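Local coordinates for RagB/SusD domain protein (PDB 5J90), which binds chitin and, as a SusD-like lipoprotein of a chitin utilization locus in Flavobacterium johnsoniae, probably does so at the outer membrane surface, at residues G126-F134 with E431-R440; A211-P219 with W500-F508. One frame throughout, in Å; residues are numbered along the deposited sequence.

How the contacts relate
Contact 1 lies near the middle of the chain, its centre about 5 Å from the centre of the chain, where helix 113-134 meets helix 432-442. Contact 2 lies about 14 Å away, centre to centre, and brings the C-terminal tail 500-508 against the end of helix 196-213 and the turn after it. Their segments alternate along the sequence. Arg213 of contact 2 forms a salt bridge to Glu434 of contact 1, Arg213 NH1 to Glu434 OE1 2.8 Å, and another to Asp132. The indole NE1 of Trp501 lies 2.9 Å from Asp132 OD1, probably hydrogen-bonded to it. Two salt bridges and a probable indole hydrogen bond therefore join the contacts, while contact 2 also reaches the second subunit.

Contact 1. Residues G126-F134 with E431-R440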
loop_
_atom_site.group_PDB
_atom_site.type_symbol
_atom_site.label_atom_id
_atom_site.label_comp_id
_atom_site.label_asym_id
_atom_site.label_seq_id
_atom_site.Cartn_x
_atom_site.Cartn_y
_atom_site.Cartn_z
ATOM N N GLY A 126 -4.479 -24.104 1.583
ATOM C CA GLY A 126 -4.967 -23.668 2.879
ATOM C C GLY A 126 -4.329 -22.377 3.366
ATOM O O GLY A 126 -5.009 -21.497 3.918
ATOM N N MET A 127 -3.021 -22.244 3.179
ATOM C CA MET A 127 -2.314 -21.118 3.787
ATOM C C MET A 127 -2.382 -19.793 3.021
ATOM O O MET A 127 -2.228 -18.732 3.636
ATOM C CB MET A 127 -0.870 -21.497 4.153
ATOM C CG MET A 127 -0.781 -22.695 5.121
ATOM S SD MET A 127 -1.711 -22.498 6.666
ATOM C CE MET A 127 -0.792 -21.174 7.448
ATOM N N HIS A 128 -2.638 -19.821 1.709
ATOM C CA HIS A 128 -2.838 -18.539 1.021
ATOM C C HIS A 128 -4.055 -17.817 1.601
ATOM O O HIS A 128 -4.071 -16.590 1.714
ATOM C CB HIS A 128 -2.916 -18.667 -0.519
ATOM C CG HIS A 128 -4.278 -19.029 -1.045
ATOM N ND1 HIS A 128 -4.739 -20.329 -1.093
ATOM C CD2 HIS A 128 -5.281 -18.257 -1.534
ATOM C CE1 HIS A 128 -5.964 -20.343 -1.597
ATOM N NE2 HIS A 128 -6.314 -19.099 -1.875
ATOM N N ARG A 129 -5.066 -18.582 2.015
ATOM C CA ARG A 129 -6.235 -18.004 2.674
ATOM C C ARG A 129 -5.829 -17.301 3.969
ATOM O O ARG A 129 -6.296 -16.195 4.273
ATOM C CB ARG A 129 -7.275 -19.094 2.951
ATOM C CG ARG A 129 -7.950 -19.615 1.681
ATOM C CD ARG A 129 -8.553 -21.026 1.862
ATOM N NE ARG A 129 -9.356 -21.168 3.084
ATOM C CZ ARG A 129 -10.641 -20.840 3.200
ATOM N NH1 ARG A 129 -11.315 -20.329 2.176
ATOM N NH2 ARG A 129 -11.275 -21.019 4.355
ATOM N N MET A 130 -4.942 -17.938 4.727
ATOM C CA MET A 130 -4.451 -17.369 5.976
ATOM C C MET A 130 -3.751 -16.029 5.764
ATOM O O MET A 130 -4.082 -15.043 6.425
ATOM C CB MET A 130 -3.513 -18.362 6.663
ATOM C CG MET A 130 -3.175 -17.994 8.112
ATOM S SD MET A 130 -4.539 -18.279 9.286
ATOM C CE MET A 130 -4.622 -20.075 9.269
ATOM N N THR A 131 -2.795 -15.975 4.842
ATOM C CA THR A 131 -2.125 -14.698 4.620
ATOM C C THR A 131 -3.047 -13.660 3.977
ATOM O O THR A 131 -2.956 -12.468 4.281
ATOM C CB THR A 131 -0.794 -14.834 3.847
ATOM O OG1 THR A 131 -0.224 -13.531 3.654
ATOM C CG2 THR A 131 -1.006 -15.451 2.476
ATOM N N ASP A 132 -3.975 -14.106 3.140
ATOM C CA ASP A 132 -4.932 -13.171 2.564
ATOM C C ASP A 132 -5.846 -12.552 3.614
ATOM O O ASP A 132 -6.412 -11.483 3.394
ATOM C CB ASP A 132 -5.751 -13.846 1.472
ATOM C CG ASP A 132 -4.951 -14.099 0.217
ATOM O OD1 ASP A 132 -3.812 -13.598 0.088
ATOM O OD2 ASP A 132 -5.488 -14.807 -0.658
ATOM N N THR A 133 -5.984 -13.216 4.761
ATOM C CA THR A 133 -6.814 -12.722 5.853
ATOM C C THR A 133 -6.047 -11.794 6.804
ATOM O O THR A 133 -6.551 -10.740 7.173
ATOM C CB THR A 133 -7.433 -13.907 6.622
ATOM O OG1 THR A 133 -8.292 -14.632 5.729
ATOM C CG2 THR A 133 -8.248 -13.440 7.804
ATOM N N PHE A 134 -4.819 -12.174 7.165
ATOM C CA PHE A 134 -4.065 -11.462 8.200
ATOM C C PHE A 134 -2.932 -10.576 7.687
ATOM O O PHE A 134 -2.526 -9.629 8.379
ATOM C CB PHE A 134 -3.504 -12.463 9.228
ATOM C CG PHE A 134 -4.566 -13.152 10.036
ATOM C CD1 PHE A 134 -5.156 -12.510 11.115
ATOM C CD2 PHE A 134 -4.997 -14.433 9.701
ATOM C CE1 PHE A 134 -6.158 -13.125 11.842
ATOM C CE2 PHE A 134 -6.003 -15.053 10.426
ATOM C CZ PHE A 134 -6.578 -14.398 11.498
ATOM N N GLU A 431 -18.324 -19.768 -1.795
ATOM C CA GLU A 431 -16.975 -19.661 -1.217
ATOM C C GLU A 431 -16.532 -18.195 -1.018
ATOM O O GLU A 431 -15.857 -17.590 -1.856
ATOM C CB GLU A 431 -15.974 -20.452 -2.067
ATOM C CG GLU A 431 -14.763 -20.973 -1.297
ATOM C CD GLU A 431 -13.947 -19.854 -0.670
ATOM O OE1 GLU A 431 -13.088 -19.268 -1.370
ATOM O OE2 GLU A 431 -14.173 -19.544 0.517
ATOM N N GLY A 432 -16.915 -17.639 0.119
ATOM C CA GLY A 432 -16.765 -16.217 0.352
ATOM C C GLY A 432 -15.349 -15.684 0.458
ATOM O O GLY A 432 -15.133 -14.508 0.188
ATOM N N GLN A 433 -14.389 -16.521 0.837
ATOM C CA GLN A 433 -13.026 -16.037 1.041
ATOM C C GLN A 433 -12.394 -15.520 -0.254
ATOM O O GLN A 433 -11.859 -14.412 -0.279
ATOM C CB GLN A 433 -12.170 -17.124 1.697
ATOM C CG GLN A 433 -10.699 -16.750 1.896
ATOM C CD GLN A 433 -10.477 -15.632 2.908
ATOM O OE1 GLN A 433 -11.313 -15.367 3.783
ATOM N NE2 GLN A 433 -9.332 -14.972 2.792
ATOM N N GLU A 434 -12.477 -16.292 -1.330
ATOM C CA GLU A 434 -11.914 -15.835 -2.590
ATOM C C GLU A 434 -12.646 -14.590 -3.089
ATOM O O GLU A 434 -12.028 -13.670 -3.605
ATOM C CB GLU A 434 -11.958 -16.951 -3.627
ATOM C CG GLU A 434 -11.273 -16.590 -4.949
ATOM C CD GLU A 434 -9.828 -16.143 -4.787
ATOM O OE1 GLU A 434 -9.172 -16.499 -3.784
ATOM O OE2 GLU A 434 -9.328 -15.436 -5.685
ATOM N N ALA A 435 -13.968 -14.555 -2.931
ATOM C CA ALA A 435 -14.742 -13.393 -3.361
ATOM C C ALA A 435 -14.345 -12.132 -2.600
ATOM O O ALA A 435 -14.266 -11.050 -3.189
ATOM C CB ALA A 435 -16.252 -13.664 -3.210
ATOM N N TRP A 436 -14.107 -12.268 -1.294
ATOM C CA TRP A 436 -13.645 -11.143 -0.464
ATOM C C TRP A 436 -12.265 -10.656 -0.915
ATOM O O TRP A 436 -12.023 -9.446 -1.010
ATOM C CB TRP A 436 -13.632 -11.546 1.022
ATOM C CG TRP A 436 -13.097 -10.512 1.985
ATOM C CD1 TRP A 436 -13.432 -9.185 2.051
ATOM C CD2 TRP A 436 -12.159 -10.743 3.040
ATOM N NE1 TRP A 436 -12.739 -8.573 3.077
ATOM C CE2 TRP A 436 -11.957 -9.512 3.702
ATOM C CE3 TRP A 436 -11.470 -11.878 3.494
ATOM C CZ2 TRP A 436 -11.078 -9.382 4.783
ATOM C CZ3 TRP A 436 -10.606 -11.751 4.573
ATOM C CH2 TRP A 436 -10.421 -10.511 5.205
ATOM N N SER A 437 -11.360 -11.583 -1.204
ATOM C CA SER A 437 -10.044 -11.182 -1.705
ATOM C C SER A 437 -10.136 -10.469 -3.060
ATOM O O SER A 437 -9.513 -9.426 -3.263
ATOM C CB SER A 437 -9.113 -12.390 -1.766
ATOM O OG SER A 437 -8.890 -12.870 -0.451
ATOM N N ASP A 438 -10.925 -11.016 -3.983
ATOM C CA ASP A 438 -11.108 -10.382 -5.288
ATOM C C ASP A 438 -11.780 -9.014 -5.167
ATOM O O ASP A 438 -11.441 -8.082 -5.910
ATOM C CB ASP A 438 -11.943 -11.301 -6.181
ATOM C CG ASP A 438 -11.289 -11.612 -7.512
ATOM O OD1 ASP A 438 -10.079 -11.359 -7.722
ATOM O OD2 ASP A 438 -12.025 -12.129 -8.373
ATOM N N TYR A 439 -12.717 -8.869 -4.229
ATOM C CA TYR A 439 -13.389 -7.596 -4.016
ATOM C C TYR A 439 -12.403 -6.566 -3.478
ATOM O O TYR A 439 -12.402 -5.406 -3.895
ATOM C CB TYR A 439 -14.576 -7.727 -3.050
ATOM C CG TYR A 439 -15.155 -6.377 -2.705
ATOM C CD1 TYR A 439 -16.056 -5.744 -3.553
ATOM C CD2 TYR A 439 -14.764 -5.707 -1.545
ATOM C CE1 TYR A 439 -16.569 -4.493 -3.248
ATOM C CE2 TYR A 439 -15.270 -4.459 -1.233
ATOM C CZ TYR A 439 -16.172 -3.857 -2.088
ATOM O OH TYR A 439 -16.687 -2.614 -1.773
ATOM N N ARG A 440 -11.572 -6.977 -2.529
ATOM C CA ARG A 440 -10.565 -6.050 -2.019
ATOM C C ARG A 440 -9.641 -5.585 -3.148
ATOM O O ARG A 440 -9.365 -4.386 -3.286
ATOM C CB ARG A 440 -9.780 -6.688 -0.864
ATOM C CG ARG A 440 -10.570 -6.755 0.447
ATOM C CD ARG A 440 -9.786 -7.450 1.560
ATOM N NE ARG A 440 -9.677 -8.894 1.329
ATOM C CZ ARG A 440 -8.776 -9.667 1.925
ATOM N NH1 ARG A 440 -7.892 -9.136 2.764
ATOM N NH2 ARG A 440 -8.736 -10.968 1.665
HETATM O O HOH W 1 -8.817 -17.760 -1.438
HETATM O O HOH W 2 -10.564 -19.780 -0.644
HETATM O O HOH W 3 -8.070 -15.508 0.022
#
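Arg440 grips a backbone oxygen of Asp132 between helix 126-134 and helix 432-440, whose axes cross at 45°. Both terminal nitrogens of the guanidinium meet it end-on, Arg440 NH1 at 2.8 Å and NH2 at 2.9 Å from Asp132 O, which lies in the guanidinium plane. A bend at chi3 (-72°) folds the arginine back over Trp436, with NE above the centre of the indole. The carbonyl is near the end of helix 113-134, so a long cationic donor suits it; NH1 also bonds Arg466 O. A leucine in place of Arg440 would probably leave Asp132 O and Arg466 O without these N-H donors and lose the flat guanidinium from over Trp436.

Weaker direct bonds follow. Gln433 NE2 lies 3.1 Å from Thr133 OG1, a weak bond, the amide's stronger partner being Ser57; the threonine hydroxyl donates to Arg129 O and lies at the edge of Trp436. The Arg129-Glu431 salt bridge is long, Arg129 NH1 to Glu431 OE2 3.4 Å, with guanidinium and carboxylate planes 70° apart. Glu431 is the N-cap, accepting from Gln433 N and Glu434 N, and both Arg129 and Glu431 bond Gln53.

Waters supplement these bonds. One joins His128 NE2 to Glu434 OE1, a second runs alongside the salt bridge from Arg129 NH1 to Glu431 OE1, and a third connects Asp132 OD2, Gln433 NE2 and Ser437 OG. His128 ND1 bonds Val124 O, Asp132 OD1 is hydrogen-bonded to Tyr158 OH, and Asp132 OD2 and Glu434 OE1 both make salt bridges to Arg213.

Buried polar groups and ordered water thus join this helix pair, with Arg213 probably offsetting the charges of Asp132 and Glu434.

Contact 2. Residues A211-P219 with W500-F508; sequences AMRIVKVKP and WWDVNAPNF
Trp501 carries Arg213 over one face: Arg213 CG stands 3.5 Å from the centroid of the Trp501 five-membered ring, almost on its normal, and Arg213 CD lies above the centre of the indole. Bends at chi2 (89°) and chi3 (78°) lay the methylenes of Arg213 on the ring, leaving its guanidinium, tilted 53° to the indole, to pair with Glu434 and Asp132. Trp500 has Val217 over one face, with Val217 CG2 3.7 Å from the centroid of the Trp500 five-membered ring, and Lys218 CD and CE at its edge. Ile214 CG2 touches Trp500 CZ3 obliquely at 3.6 Å, so methyls of Val217 and Ile214 put apolar carbon on this indole.

Beyond the rings, Lys216 CB packs on Val503 CG1, and the lysine bends at chi3 to bring NZ 2.9 Å from Ala505 O. The ammonium also bonds Arg441 O, and its waters reach Asp502 OD1, Val503 O and Asn507 OD1; Asn507 ND2 bonds Glu414. Another water donates to Arg213 O and Trp501 O and accepts from Lys216 N.

The irregular tail is therefore held by CH-pi packing at one end and by Lys216 bonding Ala505 O and, through water, Val503 O; Val503 also packs on Val503 of the second subunit, so the tail takes part in the subunit interface.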
loop_
_atom_site.group_PDB
_atom_site.type_symbol
_atom_site.label_atom_id
_atom_site.label_comp_id
_atom_site.label_asym_id
_atom_site.label_seq_id
_atom_site.Cartn_x
_atom_site.Cartn_y
_atom_site.Cartn_z
ATOM N N ALA A 211 -1.108 -15.289 -8.751
ATOM C CA ALA A 211 -0.497 -14.317 -9.646
ATOM C C ALA A 211 -1.402 -13.101 -9.858
ATOM O O ALA A 211 -0.960 -11.956 -9.743
ATOM C CB ALA A 211 -0.147 -14.979 -10.970
ATOM N N MET A 212 -2.684 -13.327 -10.137
ATOM C CA MET A 212 -3.575 -12.202 -10.365
ATOM C C MET A 212 -3.759 -11.394 -9.085
ATOM O O MET A 212 -3.907 -10.171 -9.136
ATOM C CB MET A 212 -4.927 -12.662 -10.929
ATOM C CG MET A 212 -5.646 -11.576 -11.724
ATOM S SD MET A 212 -4.762 -11.091 -13.237
ATOM C CE MET A 212 -4.908 -12.606 -14.186
ATOM N N ARG A 213 -3.736 -12.067 -7.934
ATOM C CA ARG A 213 -3.857 -11.363 -6.659
ATOM C C ARG A 213 -2.850 -10.233 -6.520
ATOM O O ARG A 213 -3.169 -9.193 -5.938
ATOM C CB ARG A 213 -3.675 -12.328 -5.480
ATOM C CG ARG A 213 -3.959 -11.683 -4.122
ATOM C CD ARG A 213 -5.440 -11.806 -3.743
ATOM N NE ARG A 213 -5.724 -13.160 -3.262
ATOM C CZ ARG A 213 -6.645 -13.979 -3.761
ATOM N NH1 ARG A 213 -6.779 -15.193 -3.241
ATOM N NH2 ARG A 213 -7.440 -13.612 -4.767
ATOM N N ILE A 214 -1.639 -10.453 -7.027
ATOM C CA ILE A 214 -0.551 -9.505 -6.786
ATOM C C ILE A 214 -0.328 -8.532 -7.946
ATOM O O ILE A 214 0.683 -7.830 -7.979
ATOM C CB ILE A 214 0.767 -10.229 -6.408
ATOM C CG1 ILE A 214 1.332 -11.037 -7.582
ATOM C CG2 ILE A 214 0.535 -11.122 -5.189
ATOM C CD1 ILE A 214 2.750 -11.544 -7.343
ATOM N N VAL A 215 -1.280 -8.447 -8.871
ATOM C CA VAL A 215 -1.054 -7.622 -10.064
ATOM C C VAL A 215 -0.902 -6.118 -9.780
ATOM O O VAL A 215 -0.235 -5.416 -10.550
ATOM C CB VAL A 215 -2.135 -7.888 -11.143
ATOM C CG1 VAL A 215 -3.475 -7.284 -10.750
ATOM C CG2 VAL A 215 -1.676 -7.351 -12.499
ATOM N N LYS A 216 -1.505 -5.614 -8.705
ATOM C CA LYS A 216 -1.357 -4.190 -8.374
ATOM C C LYS A 216 -0.047 -3.891 -7.661
ATOM O O LYS A 216 0.525 -2.818 -7.848
ATOM C CB LYS A 216 -2.552 -3.655 -7.555
ATOM C CG LYS A 216 -3.898 -3.871 -8.237
ATOM C CD LYS A 216 -4.992 -2.864 -7.854
ATOM C CE LYS A 216 -5.285 -2.870 -6.387
ATOM N NZ LYS A 216 -6.507 -2.030 -6.106
ATOM N N VAL A 217 0.437 -4.813 -6.836
ATOM C CA VAL A 217 1.643 -4.558 -6.058
ATOM C C VAL A 217 2.916 -4.955 -6.820
ATOM O O VAL A 217 3.953 -4.300 -6.699
ATOM C CB VAL A 217 1.569 -5.248 -4.661
ATOM C CG1 VAL A 217 1.629 -6.763 -4.787
ATOM C CG2 VAL A 217 2.682 -4.747 -3.748
ATOM N N LYS A 218 2.842 -6.021 -7.615
ATOM C CA LYS A 218 3.990 -6.528 -8.365
ATOM C C LYS A 218 3.531 -7.024 -9.738
ATOM O O LYS A 218 3.524 -8.235 -9.992
ATOM C CB LYS A 218 4.642 -7.711 -7.634
ATOM C CG LYS A 218 5.758 -7.407 -6.634
ATOM C CD LYS A 218 6.441 -8.723 -6.214
ATOM C CE LYS A 218 7.445 -8.562 -5.070
ATOM N NZ LYS A 218 8.040 -9.892 -4.677
ATOM N N PRO A 219 3.140 -6.105 -10.634
ATOM C CA PRO A 219 2.642 -6.559 -11.939
ATOM C C PRO A 219 3.641 -7.396 -12.735
ATOM O O PRO A 219 3.196 -8.250 -13.501
ATOM C CB PRO A 219 2.312 -5.258 -12.683
ATOM C CG PRO A 219 3.044 -4.190 -11.942
ATOM C CD PRO A 219 3.087 -4.639 -10.501
ATOM N N TRP A 500 -0.118 -6.290 2.018
ATOM C CA TRP A 500 0.805 -5.982 0.925
ATOM C C TRP A 500 0.192 -5.996 -0.480
ATOM O O TRP A 500 0.408 -5.048 -1.248
ATOM C CB TRP A 500 2.019 -6.909 1.046
ATOM C CG TRP A 500 2.932 -7.026 -0.136
ATOM C CD1 TRP A 500 3.932 -6.170 -0.506
ATOM C CD2 TRP A 500 2.954 -8.102 -1.084
ATOM N NE1 TRP A 500 4.567 -6.646 -1.637
ATOM C CE2 TRP A 500 3.984 -7.830 -2.010
ATOM C CE3 TRP A 500 2.200 -9.270 -1.238
ATOM C CZ2 TRP A 500 4.272 -8.683 -3.081
ATOM C CZ3 TRP A 500 2.483 -10.111 -2.298
ATOM C CH2 TRP A 500 3.512 -9.816 -3.207
ATOM N N TRP A 501 -0.575 -7.027 -0.846
ATOM C CA TRP A 501 -1.121 -7.038 -2.213
ATOM C C TRP A 501 -2.282 -6.063 -2.403
ATOM O O TRP A 501 -2.617 -5.718 -3.536
ATOM C CB TRP A 501 -1.498 -8.450 -2.716
ATOM C CG TRP A 501 -2.482 -9.227 -1.860
ATOM C CD1 TRP A 501 -2.182 -10.322 -1.097
ATOM C CD2 TRP A 501 -3.901 -9.012 -1.716
ATOM N NE1 TRP A 501 -3.315 -10.793 -0.468
ATOM C CE2 TRP A 501 -4.386 -10.013 -0.831
ATOM C CE3 TRP A 501 -4.812 -8.093 -2.251
ATOM C CZ2 TRP A 501 -5.734 -10.099 -0.453
ATOM C CZ3 TRP A 501 -6.152 -8.181 -1.875
ATOM C CH2 TRP A 501 -6.599 -9.177 -0.977
ATOM N N ASP A 502 -2.884 -5.610 -1.306
ATOM C CA ASP A 502 -4.076 -4.759 -1.348
ATOM C C ASP A 502 -3.693 -3.286 -1.400
ATOM O O ASP A 502 -4.215 -2.460 -0.656
ATOM C CB ASP A 502 -4.949 -5.061 -0.113
ATOM C CG ASP A 502 -6.335 -4.449 -0.185
ATOM O OD1 ASP A 502 -6.797 -4.151 -1.309
ATOM O OD2 ASP A 502 -6.958 -4.295 0.898
ATOM N N VAL A 503 -2.778 -2.957 -2.299
ATOM C CA VAL A 503 -2.250 -1.600 -2.372
ATOM C C VAL A 503 -3.321 -0.622 -2.854
ATOM O O VAL A 503 -4.176 -0.959 -3.683
ATOM C CB VAL A 503 -0.989 -1.566 -3.273
ATOM C CG1 VAL A 503 -1.310 -2.037 -4.653
ATOM C CG2 VAL A 503 -0.358 -0.175 -3.302
ATOM N N ASN A 504 -3.298 0.593 -2.311
ATOM C CA ASN A 504 -4.185 1.635 -2.817
ATOM C C ASN A 504 -3.704 2.152 -4.171
ATOM O O ASN A 504 -2.937 3.119 -4.260
ATOM C CB ASN A 504 -4.305 2.797 -1.834
ATOM C CG ASN A 504 -5.312 3.808 -2.293
ATOM O OD1 ASN A 504 -6.452 3.461 -2.580
ATOM N ND2 ASN A 504 -4.899 5.057 -2.408
ATOM N N ALA A 505 -4.159 1.490 -5.225
ATOM C CA ALA A 505 -3.697 1.734 -6.590
ATOM C C ALA A 505 -4.840 1.343 -7.506
ATOM O O ALA A 505 -5.723 0.579 -7.116
ATOM C CB ALA A 505 -2.467 0.884 -6.900
ATOM N N PRO A 506 -4.845 1.865 -8.738
ATOM C CA PRO A 506 -5.944 1.526 -9.648
ATOM C C PRO A 506 -5.798 0.115 -10.231
ATOM O O PRO A 506 -4.738 -0.509 -10.121
ATOM C CB PRO A 506 -5.810 2.586 -10.746
ATOM C CG PRO A 506 -4.344 2.889 -10.790
ATOM C CD PRO A 506 -3.887 2.818 -9.335
ATOM N N ASN A 507 -6.856 -0.374 -10.869
ATOM C CA ASN A 507 -6.832 -1.721 -11.429
ATOM C C ASN A 507 -5.925 -1.866 -12.644
ATOM O O ASN A 507 -5.464 -2.965 -12.935
ATOM C CB ASN A 507 -8.248 -2.186 -11.801
ATOM C CG ASN A 507 -9.081 -2.535 -10.594
ATOM O OD1 ASN A 507 -8.571 -3.080 -9.612
ATOM N ND2 ASN A 507 -10.365 -2.212 -10.644
ATOM N N PHE A 508 -5.669 -0.760 -13.346
ATOM C CA PHE A 508 -4.839 -0.791 -14.548
ATOM C C PHE A 508 -3.840 0.341 -14.531
ATOM O O PHE A 508 -4.043 1.331 -13.825
ATOM C CB PHE A 508 -5.704 -0.679 -15.810
ATOM C CG PHE A 508 -6.658 -1.827 -15.990
ATOM C CD1 PHE A 508 -7.962 -1.739 -15.535
ATOM C CD2 PHE A 508 -6.246 -2.992 -16.612
ATOM C CE1 PHE A 508 -8.835 -2.799 -15.690
ATOM C CE2 PHE A 508 -7.126 -4.057 -16.776
ATOM C CZ PHE A 508 -8.417 -3.954 -16.304
ATOM O OXT PHE A 508 -2.829 0.283 -15.240
HETATM O O HOH W 4 -2.095 -6.648 -6.071
HETATM O O HOH W 5 -9.232 -1.540 -7.263
HETATM O O HOH W 6 -6.597 -2.690 -3.522
#